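Local structure of tumor necrosis factor receptor superfamily member 11B (Mus musculus, 4E4D) at residues K99-P104 and E116-C121; H47-S52 and V60-V65; E68-K73 and R82-E87. The protein acts as a decoy receptor for the cytokine TNFSF11 (RANKL), neutralising its role in osteoclast formation and so restraining bone resorption. All coordinates share one frame; numbering follows the deposited sequence.

Interaction 1: K99-P104 and E116-C121; sequences KHRSCP and ERNTVC
K99-C103 and R117-C121 run in nearly the same direction, their end-to-end CA vectors 20° apart, with the CA atoms of H100 and N118 5.5 Å from each other and those of C103 and C121 6.2 Å. No backbone hydrogen bond joins the two; side chains bridge them. The amide of N118, directed across by a chi1 of -162° that sets CG anti to N, offers OD1 to R101 N at 2.9 Å, in the carbonyl plane on a lone pair and fairly straight (163° at the hydrogen). T119 N also bonds OD1, at 2.7 Å, but from above that plane. The other branch, ND2, sits over one face of the R101 guanidinium, packing donor against donor without a bond. T119 divides its branches: CG2 lies 3.5 Å from H100 CB, while OG1 gives R101 O a weak hydrogen bond of 3.2 Å. An alanine in place of N118 would probably leave R101 N and T119 N without their shared acceptor. C103 and C121 close the far end through their disulfide, against V109. This part of the third TNFR-Cys repeat is thus fastened covalently at one end and, at the other, by an amide oxygen that accepts two hydrogen bonds.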
loop_
_atom_site.group_PDB
_atom_site.type_symbol
_atom_site.label_atom_id
_atom_site.label_comp_id
_atom_site.label_asym_id
_atom_site.label_seq_id
_atom_site.Cartn_x
_atom_site.Cartn_y
_atom_site.Cartn_z
ATOM N N LYS B 99 -1.901 27.644 0.271
ATOM C CA LYS B 99 -1.838 29.042 -0.131
ATOM C C LYS B 99 -1.170 29.156 -1.493
ATOM O O LYS B 99 -0.363 28.304 -1.870
ATOM C CB LYS B 99 -1.046 29.857 0.890
ATOM C CG LYS B 99 -1.605 29.825 2.301
ATOM C CD LYS B 99 -0.729 30.642 3.239
ATOM C CE LYS B 99 -1.206 30.566 4.678
ATOM N NZ LYS B 99 -0.329 31.363 5.587
ATOM N N HIS B 100 -1.500 30.210 -2.231
ATOM C CA HIS B 100 -0.890 30.442 -3.534
ATOM C C HIS B 100 0.591 30.775 -3.381
ATOM O O HIS B 100 0.996 31.423 -2.416
ATOM C CB HIS B 100 -1.604 31.574 -4.270
ATOM C CG HIS B 100 -3.028 31.266 -4.615
ATOM N ND1 HIS B 100 -4.093 31.902 -4.016
ATOM C CD2 HIS B 100 -3.562 30.387 -5.496
ATOM C CE1 HIS B 100 -5.223 31.431 -4.515
ATOM N NE2 HIS B 100 -4.928 30.510 -5.414
ATOM N N ARG B 101 1.394 30.326 -4.341
ATOM C CA ARG B 101 2.836 30.545 -4.313
ATOM C C ARG B 101 3.157 32.020 -4.105
ATOM O O ARG B 101 2.398 32.895 -4.527
ATOM C CB ARG B 101 3.469 30.057 -5.617
ATOM C CG ARG B 101 4.986 30.163 -5.652
ATOM C CD ARG B 101 5.555 29.734 -6.998
ATOM N NE ARG B 101 5.228 28.346 -7.325
ATOM C CZ ARG B 101 4.169 27.959 -8.032
ATOM N NH1 ARG B 101 3.302 28.845 -8.508
ATOM N NH2 ARG B 101 3.973 26.669 -8.270
ATOM N N SER B 102 4.285 32.288 -3.455
ATOM C CA SER B 102 4.730 33.657 -3.214
ATOM C C SER B 102 6.041 33.930 -3.942
ATOM O O SER B 102 7.083 33.380 -3.589
ATOM C CB SER B 102 4.905 33.903 -1.715
ATOM O OG SER B 102 3.686 33.703 -1.022
ATOM N N CYS B 103 5.980 34.783 -4.959
ATOM C CA CYS B 103 7.160 35.125 -5.745
ATOM C C CYS B 103 8.248 35.729 -4.860
ATOM O O CYS B 103 7.989 36.672 -4.113
ATOM C CB CYS B 103 6.791 36.113 -6.855
ATOM S SG CYS B 103 5.618 35.466 -8.070
ATOM N N PRO B 104 9.476 35.189 -4.946
ATOM C CA PRO B 104 10.597 35.682 -4.138
ATOM C C PRO B 104 11.069 37.062 -4.584
ATOM O O PRO B 104 10.570 37.582 -5.583
ATOM C CB PRO B 104 11.691 34.642 -4.395
ATOM C CG PRO B 104 11.382 34.100 -5.741
ATOM C CD PRO B 104 9.884 34.093 -5.843
ATOM N N GLU B 116 -8.728 26.453 -8.070
ATOM C CA GLU B 116 -8.371 25.145 -8.611
ATOM C C GLU B 116 -6.969 25.138 -9.222
ATOM O O GLU B 116 -6.498 24.100 -9.685
ATOM C CB GLU B 116 -9.390 24.708 -9.667
ATOM C CG GLU B 116 -10.744 24.295 -9.106
ATOM C CD GLU B 116 -11.517 25.455 -8.505
ATOM O OE1 GLU B 116 -11.245 26.617 -8.878
ATOM O OE2 GLU B 116 -12.401 25.204 -7.657
ATOM N N ARG B 117 -6.306 26.290 -9.224
ATOM C CA ARG B 117 -4.974 26.396 -9.811
ATOM C C ARG B 117 -4.089 27.368 -9.036
ATOM O O ARG B 117 -4.566 28.367 -8.498
ATOM C CB ARG B 117 -5.070 26.832 -11.273
ATOM C CG ARG B 117 -5.922 25.915 -12.134
ATOM C CD ARG B 117 -5.765 26.226 -13.613
ATOM N NE ARG B 117 -6.652 25.409 -14.439
ATOM C CZ ARG B 117 -6.416 24.144 -14.778
ATOM N NH1 ARG B 117 -5.318 23.525 -14.361
ATOM N NH2 ARG B 117 -7.286 23.491 -15.535
ATOM N N ASN B 118 -2.797 27.065 -8.990
ATOM C CA ASN B 118 -1.840 27.887 -8.261
ATOM C C ASN B 118 -1.402 29.093 -9.088
ATOM O O ASN B 118 -1.567 29.110 -10.309
ATOM C CB ASN B 118 -0.626 27.043 -7.868
ATOM C CG ASN B 118 0.192 27.675 -6.760
ATOM O OD1 ASN B 118 -0.186 28.706 -6.203
ATOM N ND2 ASN B 118 1.316 27.051 -6.426
ATOM N N THR B 119 -0.850 30.102 -8.421
ATOM C CA THR B 119 -0.406 31.313 -9.103
ATOM C C THR B 119 0.850 31.060 -9.928
ATOM O O THR B 119 1.746 30.328 -9.505
ATOM C CB THR B 119 -0.118 32.452 -8.105
ATOM O OG1 THR B 119 0.755 31.979 -7.071
ATOM C CG2 THR B 119 -1.409 32.959 -7.485
ATOM N N VAL B 120 0.906 31.672 -11.106
ATOM C CA VAL B 120 2.062 31.545 -11.985
ATOM C C VAL B 120 2.951 32.777 -11.867
ATOM O O VAL B 120 2.497 33.902 -12.076
ATOM C CB VAL B 120 1.633 31.381 -13.455
ATOM C CG1 VAL B 120 2.852 31.217 -14.351
ATOM C CG2 VAL B 120 0.690 30.195 -13.605
ATOM N N CYS B 121 4.217 32.558 -11.529
ATOM C CA CYS B 121 5.176 33.649 -11.404
ATOM C C CYS B 121 6.089 33.700 -12.621
ATOM O O CYS B 121 6.119 32.768 -13.426
ATOM C CB CYS B 121 6.011 33.484 -10.133
ATOM S SG CYS B 121 5.061 33.584 -8.596
#

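Interaction 2: H47-S52 and V60-V65; sequences HSYTDS and VYCSPV
The ring of Y49 folds back across the partner strand and lies against V60, the residue paired with it: V60 CB stands over one ring face, 4.2 Å from the centroid and 20° off the normal, a CH-pi contact. The setting is a small antiparallel beta hairpin, strands 48-49 and 60-61, within the second cysteine-rich repeat of this TNF-receptor fold. A chi1 of 76° places CG of Y49 between its backbone N and carbonyl carbon, which brings the ring over the strand instead of outward, so that its far end reaches V60 CG1, 3.8 Å from OH. C62 adds a sulfur-aromatic contact, its SG coming obliquely to within 3.6 Å of Y49 CD1; the same sulfur is tied to C76 by a disulfide, so the ring rests beside one cystine of the repeat.

Two backbone bonds define the hydrogen-bonded pair, Y49 N to V60 O at 2.9 Å and V60 N to Y49 O, also at 2.9 Å. S48 and Y61 follow as a non-hydrogen-bonded pair, CA to CA 4.4 Å, with their side chains on the other face of the ladder from Y49 and V60. The hydroxyl of S48 is engaged with P45 O just before the strand. Two chains of another protein approach the hairpin, one packing on H47 and Y61 and the other on Y49 and V60, consistent with TNF-family complexes in which the receptor lies in the groove between two ligand subunits.

Beyond the pair a weak hydrogen bond follows, C62 N to H47 O, almost straight (177° at the hydrogen) but 3.4 Å long, and this oxygen also lies 3.2 Å from Y61 CD1, oblique to the ring.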
loop_
_atom_site.group_PDB
_atom_site.type_symbol
_atom_site.label_atom_id
_atom_site.label_comp_id
_atom_site.label_asym_id
_atom_site.label_seq_id
_atom_site.Cartn_x
_atom_site.Cartn_y
_atom_site.Cartn_z
ATOM N N HIS B 47 -28.978 11.747 -0.687
ATOM C CA HIS B 47 -27.517 11.708 -0.707
ATOM C C HIS B 47 -26.972 10.967 -1.928
ATOM O O HIS B 47 -25.959 10.275 -1.844
ATOM C CB HIS B 47 -26.978 11.076 0.578
ATOM C CG HIS B 47 -27.455 11.751 1.826
ATOM N ND1 HIS B 47 -28.249 11.117 2.758
ATOM C CD2 HIS B 47 -27.260 13.008 2.289
ATOM C CE1 HIS B 47 -28.516 11.954 3.746
ATOM N NE2 HIS B 47 -27.929 13.109 3.484
ATOM N N SER B 48 -27.646 11.123 -3.063
ATOM C CA SER B 48 -27.189 10.540 -4.319
ATOM C C SER B 48 -27.712 11.380 -5.478
ATOM O O SER B 48 -28.545 12.263 -5.280
ATOM C CB SER B 48 -27.659 9.090 -4.450
ATOM O OG SER B 48 -29.073 8.998 -4.422
ATOM N N TYR B 49 -27.226 11.111 -6.685
ATOM C CA TYR B 49 -27.594 11.930 -7.833
ATOM C C TYR B 49 -27.297 11.254 -9.167
ATOM O O TYR B 49 -26.662 10.202 -9.225
ATOM C CB TYR B 49 -26.842 13.261 -7.779
ATOM C CG TYR B 49 -25.391 13.145 -8.188
ATOM C CD1 TYR B 49 -24.412 12.818 -7.260
ATOM C CD2 TYR B 49 -25.003 13.352 -9.504
ATOM C CE1 TYR B 49 -23.088 12.706 -7.631
ATOM C CE2 TYR B 49 -23.681 13.242 -9.885
ATOM C CZ TYR B 49 -22.728 12.918 -8.943
ATOM O OH TYR B 49 -21.407 12.810 -9.310
ATOM N N THR B 50 -27.770 11.884 -10.237
ATOM C CA THR B 50 -27.470 11.472 -11.602
ATOM C C THR B 50 -27.525 12.718 -12.479
ATOM O O THR B 50 -28.458 13.514 -12.370
ATOM C CB THR B 50 -28.473 10.416 -12.111
ATOM O OG1 THR B 50 -28.206 9.154 -11.490
ATOM C CG2 THR B 50 -28.368 10.257 -13.613
ATOM N N ASP B 51 -26.529 12.894 -13.341
ATOM C CA ASP B 51 -26.384 14.141 -14.088
ATOM C C ASP B 51 -26.384 13.950 -15.604
ATOM O O ASP B 51 -25.836 14.774 -16.336
ATOM C CB ASP B 51 -25.094 14.849 -13.666
ATOM C CG ASP B 51 -23.869 13.970 -13.825
ATOM O OD1 ASP B 51 -23.921 13.015 -14.629
ATOM O OD2 ASP B 51 -22.854 14.233 -13.145
ATOM N N SER B 52 -26.998 12.869 -16.073
ATOM C CA SER B 52 -27.084 12.607 -17.507
ATOM C C SER B 52 -28.011 11.435 -17.793
ATOM O O SER B 52 -28.422 10.722 -16.879
ATOM C CB SER B 52 -25.696 12.312 -18.078
ATOM O OG SER B 52 -25.152 11.133 -17.511
ATOM N N VAL B 60 -25.378 7.775 -8.291
ATOM C CA VAL B 60 -24.010 8.063 -7.877
ATOM C C VAL B 60 -24.000 8.776 -6.531
ATOM O O VAL B 60 -24.715 9.756 -6.330
ATOM C CB VAL B 60 -23.286 8.940 -8.915
ATOM C CG1 VAL B 60 -21.838 9.157 -8.512
ATOM C CG2 VAL B 60 -23.368 8.304 -10.296
ATOM N N TYR B 61 -23.178 8.279 -5.614
ATOM C CA TYR B 61 -23.102 8.829 -4.266
ATOM C C TYR B 61 -22.483 10.222 -4.265
ATOM O O TYR B 61 -21.500 10.475 -4.962
ATOM C CB TYR B 61 -22.284 7.896 -3.374
ATOM C CG TYR B 61 -22.296 8.264 -1.909
ATOM C CD1 TYR B 61 -23.488 8.361 -1.208
ATOM C CD2 TYR B 61 -21.112 8.490 -1.220
ATOM C CE1 TYR B 61 -23.503 8.688 0.133
ATOM C CE2 TYR B 61 -21.117 8.815 0.122
ATOM C CZ TYR B 61 -22.315 8.912 0.793
ATOM O OH TYR B 61 -22.325 9.235 2.129
ATOM N N CYS B 62 -23.065 11.124 -3.483
ATOM C CA CYS B 62 -22.528 12.471 -3.347
ATOM C C CYS B 62 -21.273 12.446 -2.488
ATOM O O CYS B 62 -21.317 12.093 -1.310
ATOM C CB CYS B 62 -23.571 13.408 -2.737
ATOM S SG CYS B 62 -24.970 13.737 -3.832
ATOM N N SER B 63 -20.153 12.822 -3.095
ATOM C CA SER B 63 -18.864 12.763 -2.427
ATOM C C SER B 63 -17.833 13.537 -3.238
ATOM O O SER B 63 -18.025 13.764 -4.431
ATOM C CB SER B 63 -18.428 11.306 -2.272
ATOM O OG SER B 63 -18.406 10.652 -3.527
ATOM N N PRO B 64 -16.728 13.941 -2.592
ATOM C CA PRO B 64 -16.436 13.691 -1.178
ATOM C C PRO B 64 -16.956 14.791 -0.260
ATOM O O PRO B 64 -17.614 15.728 -0.714
ATOM C CB PRO B 64 -14.910 13.680 -1.151
ATOM C CG PRO B 64 -14.532 14.676 -2.196
ATOM C CD PRO B 64 -15.593 14.591 -3.272
ATOM N N VAL B 65 -16.656 14.660 1.028
ATOM C CA VAL B 65 -16.955 15.698 2.003
ATOM C C VAL B 65 -16.018 16.880 1.777
ATOM O O VAL B 65 -14.884 16.702 1.331
ATOM C CB VAL B 65 -16.766 15.176 3.440
ATOM C CG1 VAL B 65 -16.935 16.300 4.453
ATOM C CG2 VAL B 65 -17.736 14.039 3.724
#

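Interaction 3: E68-K73 and R82-E87; sequences ELQSVK and RVCECE
L69 accepts E87 N on its carbonyl O at 3.0 Å, and its side chain crosses that of E87, with CD2 3.7 Å from OE2; the other carboxylate oxygen of E87 has a long, weak ion pair with R90. Q70 forms a non-hydrogen-bonded pair with C86. Its chain, extended beyond CG, runs alongside the cysteines of the opposite strand: NE2 comes to 3.6 Å from C86 SG and OE1 to 3.4 Å from C84 CB, while OE1 is hydrogen-bonded to K67 N. S71 carries the hydrogen-bonded pair with E85, giving its N to E85 O at 2.7 Å and taking E85 N on its own O at 2.9 Å. These alternating pairs make an antiparallel hairpin of the second TNFR-Cys repeat, strand axes at 145°; C84 is bonded to C66 within that repeat, and C86 to C97 in the third. V72 pairs with C84 on the face that Q70 and C86 share. At K73 the backbone N reaches V83 O at 2.9 Å, and the side chain, bent at chi3 (-66°), passes V83 CG1 and turns toward E85, where NZ to OE1 is a long salt bridge of 3.7 Å.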
loop_
_atom_site.group_PDB
_atom_site.type_symbol
_atom_site.label_atom_id
_atom_site.label_comp_id
_atom_site.label_asym_id
_atom_site.label_seq_id
_atom_site.Cartn_x
_atom_site.Cartn_y
_atom_site.Cartn_z
ATOM N N GLU B 68 -11.154 21.051 5.137
ATOM C CA GLU B 68 -11.117 21.996 6.254
ATOM C C GLU B 68 -11.366 23.440 5.831
ATOM O O GLU B 68 -12.252 24.108 6.368
ATOM C CB GLU B 68 -9.770 21.912 6.978
ATOM C CG GLU B 68 -9.517 20.591 7.692
ATOM C CD GLU B 68 -9.145 19.469 6.744
ATOM O OE1 GLU B 68 -8.371 19.719 5.796
ATOM O OE2 GLU B 68 -9.631 18.337 6.943
ATOM N N LEU B 69 -10.573 23.926 4.882
ATOM C CA LEU B 69 -10.671 25.316 4.452
ATOM C C LEU B 69 -11.495 25.440 3.177
ATOM O O LEU B 69 -11.176 26.236 2.293
ATOM C CB LEU B 69 -9.277 25.905 4.232
ATOM C CG LEU B 69 -8.298 25.755 5.398
ATOM C CD1 LEU B 69 -7.051 26.585 5.149
ATOM C CD2 LEU B 69 -8.952 26.147 6.716
ATOM N N GLN B 70 -12.558 24.646 3.087
ATOM C CA GLN B 70 -13.444 24.681 1.932
ATOM C C GLN B 70 -14.859 25.069 2.334
ATOM O O GLN B 70 -15.261 24.900 3.484
ATOM C CB GLN B 70 -13.468 23.320 1.231
ATOM C CG GLN B 70 -12.266 23.054 0.344
ATOM C CD GLN B 70 -12.443 21.821 -0.521
ATOM O OE1 GLN B 70 -13.079 20.848 -0.114
ATOM N NE2 GLN B 70 -11.888 21.862 -1.725
ATOM N N SER B 71 -15.607 25.596 1.372
ATOM C CA SER B 71 -17.012 25.912 1.570
ATOM C C SER B 71 -17.842 25.130 0.563
ATOM O O SER B 71 -17.327 24.677 -0.459
ATOM C CB SER B 71 -17.253 27.409 1.381
ATOM O OG SER B 71 -17.043 27.787 0.033
ATOM N N VAL B 72 -19.127 24.972 0.854
ATOM C CA VAL B 72 -20.040 24.325 -0.078
ATOM C C VAL B 72 -20.611 25.361 -1.041
ATOM O O VAL B 72 -21.503 26.126 -0.679
ATOM C CB VAL B 72 -21.201 23.629 0.657
ATOM C CG1 VAL B 72 -22.166 23.001 -0.341
ATOM C CG2 VAL B 72 -20.668 22.580 1.621
ATOM N N LYS B 73 -20.085 25.389 -2.260
ATOM C CA LYS B 73 -20.593 26.295 -3.282
ATOM C C LYS B 73 -21.995 25.863 -3.694
ATOM O O LYS B 73 -22.940 26.648 -3.644
ATOM C CB LYS B 73 -19.673 26.308 -4.505
ATOM C CG LYS B 73 -20.158 27.218 -5.628
ATOM C CD LYS B 73 -19.312 27.075 -6.885
ATOM C CE LYS B 73 -17.893 27.574 -6.668
ATOM N NZ LYS B 73 -17.073 27.481 -7.907
ATOM N N ARG B 82 -22.253 17.410 -4.993
ATOM C CA ARG B 82 -21.766 18.468 -4.123
ATOM C C ARG B 82 -20.571 19.150 -4.779
ATOM O O ARG B 82 -19.748 18.491 -5.415
ATOM C CB ARG B 82 -21.359 17.887 -2.767
ATOM C CG ARG B 82 -20.743 18.894 -1.816
ATOM C CD ARG B 82 -20.307 18.242 -0.511
ATOM N NE ARG B 82 -21.405 17.539 0.153
ATOM C CZ ARG B 82 -21.609 16.223 0.113
ATOM N NH1 ARG B 82 -20.790 15.419 -0.555
ATOM N NH2 ARG B 82 -22.644 15.701 0.756
ATOM N N VAL B 83 -20.483 20.467 -4.631
ATOM C CA VAL B 83 -19.361 21.224 -5.178
ATOM C C VAL B 83 -18.675 22.026 -4.078
ATOM O O VAL B 83 -19.263 22.946 -3.506
ATOM C CB VAL B 83 -19.817 22.186 -6.288
ATOM C CG1 VAL B 83 -18.635 22.996 -6.809
ATOM C CG2 VAL B 83 -20.478 21.417 -7.419
ATOM N N CYS B 84 -17.427 21.673 -3.789
ATOM C CA CYS B 84 -16.663 22.340 -2.741
ATOM C C CYS B 84 -15.632 23.292 -3.339
ATOM O O CYS B 84 -15.053 23.016 -4.388
ATOM C CB CYS B 84 -15.969 21.304 -1.856
ATOM S SG CYS B 84 -17.099 20.112 -1.098
ATOM N N GLU B 85 -15.413 24.416 -2.661
ATOM C CA GLU B 85 -14.466 25.426 -3.120
ATOM C C GLU B 85 -13.589 25.886 -1.960
ATOM O O GLU B 85 -14.060 26.015 -0.832
ATOM C CB GLU B 85 -15.217 26.620 -3.711
ATOM C CG GLU B 85 -14.318 27.697 -4.296
ATOM C CD GLU B 85 -15.099 28.908 -4.777
ATOM O OE1 GLU B 85 -16.336 28.924 -4.609
ATOM O OE2 GLU B 85 -14.476 29.844 -5.322
ATOM N N CYS B 86 -12.314 26.137 -2.242
ATOM C CA CYS B 86 -11.373 26.564 -1.210
ATOM C C CYS B 86 -11.528 28.045 -0.886
ATOM O O CYS B 86 -12.058 28.817 -1.683
ATOM C CB CYS B 86 -9.935 26.282 -1.646
ATOM S SG CYS B 86 -9.448 24.540 -1.546
ATOM N N GLU B 87 -11.052 28.430 0.294
ATOM C CA GLU B 87 -11.101 29.820 0.730
ATOM C C GLU B 87 -10.377 30.729 -0.248
ATOM O O GLU B 87 -9.739 30.264 -1.193
ATOM C CB GLU B 87 -10.461 29.971 2.111
ATOM C CG GLU B 87 -11.259 29.358 3.241
ATOM C CD GLU B 87 -10.531 29.437 4.569
ATOM O OE1 GLU B 87 -9.404 29.977 4.598
ATOM O OE2 GLU B 87 -11.084 28.957 5.583
#

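Interactions 2, 3 and 1 follow one another in series along the chain, each closing before the next opens, and so track the elongated receptor. Interactions 2 and 3 are successive two-stranded hairpins (48-49 with 60-61, 70-74 with 83-86) of the second TNFR-Cys repeat, their centres 16 Å apart; they touch where R82 NH1 lies 3.2 Å from P64 O, a probable, weak hydrogen bond. Interaction 1 belongs to the third repeat, its centre 19 Å from that of interaction 3 and 31 Å from that of interaction 2, touching neither. The sequence 82-87 crosses the boundary between repeats. This N-terminal cysteine-rich part of the protein is thus built, as in other TNF receptors, from local disulfide-braced repeats strung end to end.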